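Local coordinates for protein ferric-chelate reductase (NAD(P)H) (Archaeoglobus fulgidus, PDB 1I0R) that reduces ferric iron bound in siderophores and other chelators to ferrous iron, using NADH or NADPH as electron donor and flavin as cofactor, at residues Asp51-Val56 / Thr127-Glu132; Leu69-Glu74 / Thr106-Ala111. One frame throughout, in Å; residues are numbered along the deposited sequence.

Contact 1. Residues Asp51-Val56 / Thr127-Glu132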
loop_
_atom_site.group_PDB
_atom_site.type_symbol
_atom_site.label_atom_id
_atom_site.label_comp_id
_atom_site.label_asym_id
_atom_site.label_seq_id
_atom_site.Cartn_x
_atom_site.Cartn_y
_atom_site.Cartn_z
ATOM N N ASP B 51 -2.912 13.453 -16.326
ATOM C CA ASP B 51 -3.218 12.878 -17.625
ATOM C C ASP B 51 -3.280 11.353 -17.595
ATOM O O ASP B 51 -4.072 10.745 -18.326
ATOM C CB ASP B 51 -2.193 13.328 -18.676
ATOM C CG ASP B 51 -2.244 14.823 -18.940
ATOM O OD1 ASP B 51 -3.359 15.391 -19.018
ATOM O OD2 ASP B 51 -1.157 15.436 -19.089
ATOM N N THR B 52 -2.458 10.730 -16.748
ATOM C CA THR B 52 -2.451 9.276 -16.658
ATOM C C THR B 52 -3.798 8.806 -16.103
ATOM O O THR B 52 -4.327 7.780 -16.534
ATOM C CB THR B 52 -1.268 8.783 -15.785
ATOM O OG1 THR B 52 -0.031 9.252 -16.352
ATOM C CG2 THR B 52 -1.217 7.250 -15.750
ATOM N N HIS B 53 -4.360 9.558 -15.155
ATOM C CA HIS B 53 -5.666 9.196 -14.611
ATOM C C HIS B 53 -6.673 9.111 -15.774
ATOM O O HIS B 53 -7.405 8.125 -15.925
ATOM C CB HIS B 53 -6.140 10.261 -13.595
ATOM C CG HIS B 53 -7.608 10.195 -13.288
ATOM N ND1 HIS B 53 -8.125 9.512 -12.200
ATOM C CD2 HIS B 53 -8.677 10.685 -13.961
ATOM C CE1 HIS B 53 -9.444 9.581 -12.224
ATOM N NE2 HIS B 53 -9.802 10.287 -13.286
ATOM N N ASN B 54 -6.708 10.151 -16.601
ATOM C CA ASN B 54 -7.653 10.163 -17.697
ATOM C C ASN B 54 -7.386 9.081 -18.732
ATOM O O ASN B 54 -8.332 8.555 -19.309
ATOM C CB ASN B 54 -7.695 11.557 -18.342
ATOM C CG ASN B 54 -8.012 12.652 -17.331
ATOM O OD1 ASN B 54 -8.777 12.436 -16.387
ATOM N ND2 ASN B 54 -7.439 13.837 -17.531
ATOM N N ALA B 55 -6.114 8.732 -18.948
ATOM C CA ALA B 55 -5.767 7.682 -19.913
ATOM C C ALA B 55 -6.263 6.335 -19.405
ATOM O O ALA B 55 -6.766 5.513 -20.164
ATOM C CB ALA B 55 -4.251 7.637 -20.140
ATOM N N VAL B 56 -6.132 6.104 -18.102
ATOM C CA VAL B 56 -6.595 4.851 -17.561
ATOM C C VAL B 56 -8.114 4.844 -17.613
ATOM O O VAL B 56 -8.723 3.824 -17.912
ATOM C CB VAL B 56 -6.115 4.652 -16.102
ATOM C CG1 VAL B 56 -6.697 3.344 -15.524
ATOM C CG2 VAL B 56 -4.607 4.593 -16.074
ATOM N N THR B 127 -9.189 8.625 -8.030
ATOM C CA THR B 127 -9.937 7.430 -8.392
ATOM C C THR B 127 -9.020 6.246 -8.072
ATOM O O THR B 127 -7.823 6.279 -8.399
ATOM C CB THR B 127 -10.286 7.341 -9.904
ATOM O OG1 THR B 127 -11.107 8.455 -10.263
ATOM C CG2 THR B 127 -11.053 6.058 -10.196
ATOM N N LEU B 128 -9.556 5.234 -7.392
ATOM C CA LEU B 128 -8.778 4.036 -7.139
ATOM C C LEU B 128 -9.205 3.049 -8.240
ATOM O O LEU B 128 -10.374 2.651 -8.325
ATOM C CB LEU B 128 -9.097 3.456 -5.749
ATOM C CG LEU B 128 -8.210 2.281 -5.318
ATOM C CD1 LEU B 128 -6.830 2.733 -4.998
ATOM C CD2 LEU B 128 -8.787 1.626 -4.099
ATOM N N PHE B 129 -8.267 2.680 -9.115
ATOM C CA PHE B 129 -8.582 1.755 -10.196
ATOM C C PHE B 129 -8.216 0.357 -9.759
ATOM O O PHE B 129 -7.118 0.155 -9.262
ATOM C CB PHE B 129 -7.776 2.099 -11.471
ATOM C CG PHE B 129 -8.131 3.428 -12.073
ATOM C CD1 PHE B 129 -7.394 4.570 -11.762
ATOM C CD2 PHE B 129 -9.220 3.532 -12.934
ATOM C CE1 PHE B 129 -7.737 5.828 -12.311
ATOM C CE2 PHE B 129 -9.579 4.773 -13.487
ATOM C CZ PHE B 129 -8.840 5.915 -13.177
ATOM N N VAL B 130 -9.140 -0.586 -9.903
ATOM C CA VAL B 130 -8.857 -1.966 -9.546
ATOM C C VAL B 130 -8.625 -2.728 -10.844
ATOM O O VAL B 130 -9.510 -2.821 -11.694
ATOM C CB VAL B 130 -10.029 -2.605 -8.795
ATOM C CG1 VAL B 130 -9.680 -4.074 -8.429
ATOM C CG2 VAL B 130 -10.290 -1.813 -7.505
ATOM N N GLY B 131 -7.419 -3.250 -11.002
ATOM C CA GLY B 131 -7.138 -3.991 -12.218
ATOM C C GLY B 131 -6.857 -5.462 -12.008
ATOM O O GLY B 131 -6.236 -5.869 -11.022
ATOM N N GLU B 132 -7.296 -6.284 -12.951
ATOM C CA GLU B 132 -7.009 -7.701 -12.861
ATOM C C GLU B 132 -5.674 -7.875 -13.589
ATOM O O GLU B 132 -5.543 -7.434 -14.727
ATOM C CB GLU B 132 -8.113 -8.507 -13.543
ATOM C CG GLU B 132 -7.977 -9.989 -13.291
ATOM C CD GLU B 132 -9.158 -10.805 -13.820
ATOM O OE1 GLU B 132 -10.334 -10.437 -13.559
ATOM O OE2 GLU B 132 -8.896 -11.828 -14.488
#
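V56 and F129 approach from opposite directions and meet methyl on ring. CG1 of V56 sits almost over the middle of the phenyl face, 3.7 Å from the F129 ring centroid, a CH-pi contact. Its shortest single approach is V56 CG1 to F129 CD2 at 3.6 Å. The valine turns this methyl to the ring by setting CG1 anti to the backbone N (chi1 177°). On the strand side, the other face of the phenyl ring takes CG2 of T127, two residues earlier on the same strand, 3.7 Å above the plane of the F129 ring and displaced toward the rim. The ring is thus sandwiched between a methyl from the helix and one from its own strand. The edge of the F129 ring comes up to the H53 ring, and the two pair obliquely, centroids 5.4 Å apart. Their planes are inclined by 56°. F129 CZ also comes within 3.8 Å of the backbone O of H53. Replacing F129 by an alanine is likely to open a gap between helix and strand and leave V56 CG1 without the ring it rests on. V56, F129 and H53, all buried, carry the junction. Helix 51-59, which starts with the FMN-binding residues D51 and T52, lies across strand 126-138, the axes of the two short segments 10.5 Å apart at 44°. F129 also packs on V44 and L46 of strand 40-47, V56 reaches V117 of strand 109-122, and L128, pointing away from the helix, meets L128 of the second subunit.

Contact 2. Residues Leu69-Glu74 / Thr106-Ala111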
loop_
_atom_site.group_PDB
_atom_site.type_symbol
_atom_site.label_atom_id
_atom_site.label_comp_id
_atom_site.label_asym_id
_atom_site.label_seq_id
_atom_site.Cartn_x
_atom_site.Cartn_y
_atom_site.Cartn_z
ATOM N N LEU B 69 16.091 0.343 -6.372
ATOM C CA LEU B 69 16.693 1.223 -5.375
ATOM C C LEU B 69 17.607 2.303 -5.949
ATOM O O LEU B 69 17.608 3.442 -5.482
ATOM C CB LEU B 69 17.479 0.369 -4.371
ATOM C CG LEU B 69 18.415 1.100 -3.407
ATOM C CD1 LEU B 69 17.603 1.980 -2.461
ATOM C CD2 LEU B 69 19.237 0.071 -2.630
ATOM N N GLU B 70 18.375 1.942 -6.966
ATOM C CA GLU B 70 19.309 2.888 -7.562
ATOM C C GLU B 70 18.797 3.707 -8.742
ATOM O O GLU B 70 19.591 4.229 -9.527
ATOM C CB GLU B 70 20.589 2.154 -7.960
ATOM C CG GLU B 70 21.473 1.803 -6.778
ATOM C CD GLU B 70 22.760 1.132 -7.204
ATOM O OE1 GLU B 70 22.701 -0.034 -7.651
ATOM O OE2 GLU B 70 23.831 1.778 -7.103
ATOM N N THR B 71 17.481 3.833 -8.866
ATOM C CA THR B 71 16.897 4.611 -9.953
ATOM C C THR B 71 17.359 6.066 -9.860
ATOM O O THR B 71 17.233 6.697 -8.818
ATOM C CB THR B 71 15.349 4.580 -9.899
ATOM O OG1 THR B 71 14.889 3.228 -10.048
ATOM C CG2 THR B 71 14.764 5.417 -11.028
ATOM N N PRO B 72 17.909 6.620 -10.954
ATOM C CA PRO B 72 18.371 8.017 -10.922
ATOM C C PRO B 72 17.255 9.030 -10.644
ATOM O O PRO B 72 16.151 8.911 -11.174
ATOM C CB PRO B 72 18.980 8.211 -12.312
ATOM C CG PRO B 72 19.460 6.832 -12.665
ATOM C CD PRO B 72 18.312 5.959 -12.207
ATOM N N MET B 73 17.531 10.036 -9.820
ATOM C CA MET B 73 16.501 11.026 -9.528
ATOM C C MET B 73 15.998 11.714 -10.796
ATOM O O MET B 73 14.834 12.120 -10.875
ATOM C CB MET B 73 17.029 12.079 -8.546
ATOM C CG MET B 73 17.335 11.541 -7.158
ATOM S SD MET B 73 15.842 10.966 -6.295
ATOM C CE MET B 73 15.262 12.504 -5.555
ATOM N N GLU B 74 16.872 11.854 -11.788
ATOM C CA GLU B 74 16.483 12.502 -13.036
ATOM C C GLU B 74 15.432 11.676 -13.773
ATOM O O GLU B 74 14.513 12.224 -14.383
ATOM C CB GLU B 74 17.708 12.725 -13.939
ATOM C CG GLU B 74 18.701 11.569 -13.976
ATOM C CD GLU B 74 19.852 11.736 -12.978
ATOM O OE1 GLU B 74 19.589 11.942 -11.767
ATOM O OE2 GLU B 74 21.030 11.659 -13.413
ATOM N N THR B 106 10.479 -0.800 -18.826
ATOM C CA THR B 106 11.378 -1.784 -18.239
ATOM C C THR B 106 12.648 -1.186 -17.678
ATOM O O THR B 106 13.331 -1.817 -16.862
ATOM C CB THR B 106 11.746 -2.875 -19.262
ATOM O OG1 THR B 106 12.216 -2.242 -20.458
ATOM C CG2 THR B 106 10.517 -3.714 -19.618
ATOM N N GLN B 107 12.956 0.037 -18.099
ATOM C CA GLN B 107 14.167 0.695 -17.608
ATOM C C GLN B 107 14.072 0.970 -16.110
ATOM O O GLN B 107 13.091 1.541 -15.646
ATOM C CB GLN B 107 14.406 2.004 -18.344
ATOM C CG GLN B 107 15.866 2.454 -18.274
ATOM C CD GLN B 107 16.129 3.668 -19.145
ATOM O OE1 GLN B 107 15.447 3.880 -20.149
ATOM N NE2 GLN B 107 17.121 4.473 -18.760
ATOM N N HIS B 108 15.106 0.560 -15.380
ATOM C CA HIS B 108 15.195 0.730 -13.927
ATOM C C HIS B 108 14.097 0.009 -13.162
ATOM O O HIS B 108 13.836 0.333 -12.001
ATOM C CB HIS B 108 15.178 2.214 -13.562
ATOM C CG HIS B 108 16.333 2.974 -14.133
ATOM N ND1 HIS B 108 17.642 2.660 -13.834
ATOM C CD2 HIS B 108 16.380 3.978 -15.039
ATOM C CE1 HIS B 108 18.448 3.438 -14.538
ATOM N NE2 HIS B 108 17.708 4.246 -15.277
ATOM N N ALA B 109 13.484 -0.983 -13.795
ATOM C CA ALA B 109 12.404 -1.723 -13.154
ATOM C C ALA B 109 12.807 -3.099 -12.691
ATOM O O ALA B 109 13.415 -3.873 -13.442
ATOM C CB ALA B 109 11.216 -1.827 -14.101
ATOM N N VAL B 110 12.460 -3.419 -11.447
ATOM C CA VAL B 110 12.765 -4.727 -10.895
ATOM C C VAL B 110 11.702 -5.694 -11.428
ATOM O O VAL B 110 11.960 -6.885 -11.609
ATOM C CB VAL B 110 12.743 -4.688 -9.343
ATOM C CG1 VAL B 110 12.991 -6.091 -8.767
ATOM C CG2 VAL B 110 13.790 -3.696 -8.833
ATOM N N ALA B 111 10.506 -5.167 -11.697
ATOM C CA ALA B 111 9.402 -5.957 -12.228
ATOM C C ALA B 111 8.381 -5.057 -12.926
ATOM O O ALA B 111 8.353 -3.849 -12.693
ATOM C CB ALA B 111 8.699 -6.725 -11.093
#
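P72 lies over one face of the H108 imidazole. Its CD is the atom that touches, 3.6 Å from the H108 ring centroid and 17° off the normal. It is displaced slightly toward the rim, so that the closest ring atom is H108 CE1, 3.4 Å from P72 CD. CG of the proline trails behind, 4.0 Å from H108 CE1, and the two side chains cross at about a right angle: a CH-pi contact carried by the methylene next to the proline nitrogen. In H108, chi1 sets CG beside the backbone N and carries the ring out toward P72, while chi2, near -60°, turns its face to the proline. The ring is steadied by residues beyond the two segments: ND1 hydrogen-bonds to OE2 of E68, and F75 of helix 73-78 meets the imidazole edge-to-face. T71 packs against CB of H108, nearer the backbone. Its OG1 lies 3.7 Å from H108 CB, while CG2 of T71 is 4.1 Å from the same atom. That hydroxyl is engaged by the backbone O of E68, so toward H108 it makes packing contact. The histidine owes its position to a type II beta turn from T106 to A109, closed by A109 N to T106 O at 3.2 Å. H108 is the third residue of the turn and takes the left-handed backbone conformation (phi 62°) that this turn requires and that glycine most often supplies. A turn entering barrel strand 109-122 is thereby pinned against the loop after strand 61-67, just where P72 occupies the N-cap of helix 73-78, within the flavin reductase-like, FMN-binding barrel.

In the fold
The segments follow the chain as 51-56, 69-74, 106-111 and 127-132, so both halves of contact 2 fall between those of contact 1. The two lie on opposite sides of the chain's centre, their own centres 22 Å apart and nearest atoms about 14 Å apart, without touching. What joins them is the closed six-stranded antiparallel barrel: strand 109-122, entered at contact 2, is followed by its sheet neighbour 126-138, which carries contact 1. One contact fastens helix 51-59 to the barrel beside the FMN-binding residues; the other ties down the approach to helix 73-78. Both also touch the second subunit of the homodimer.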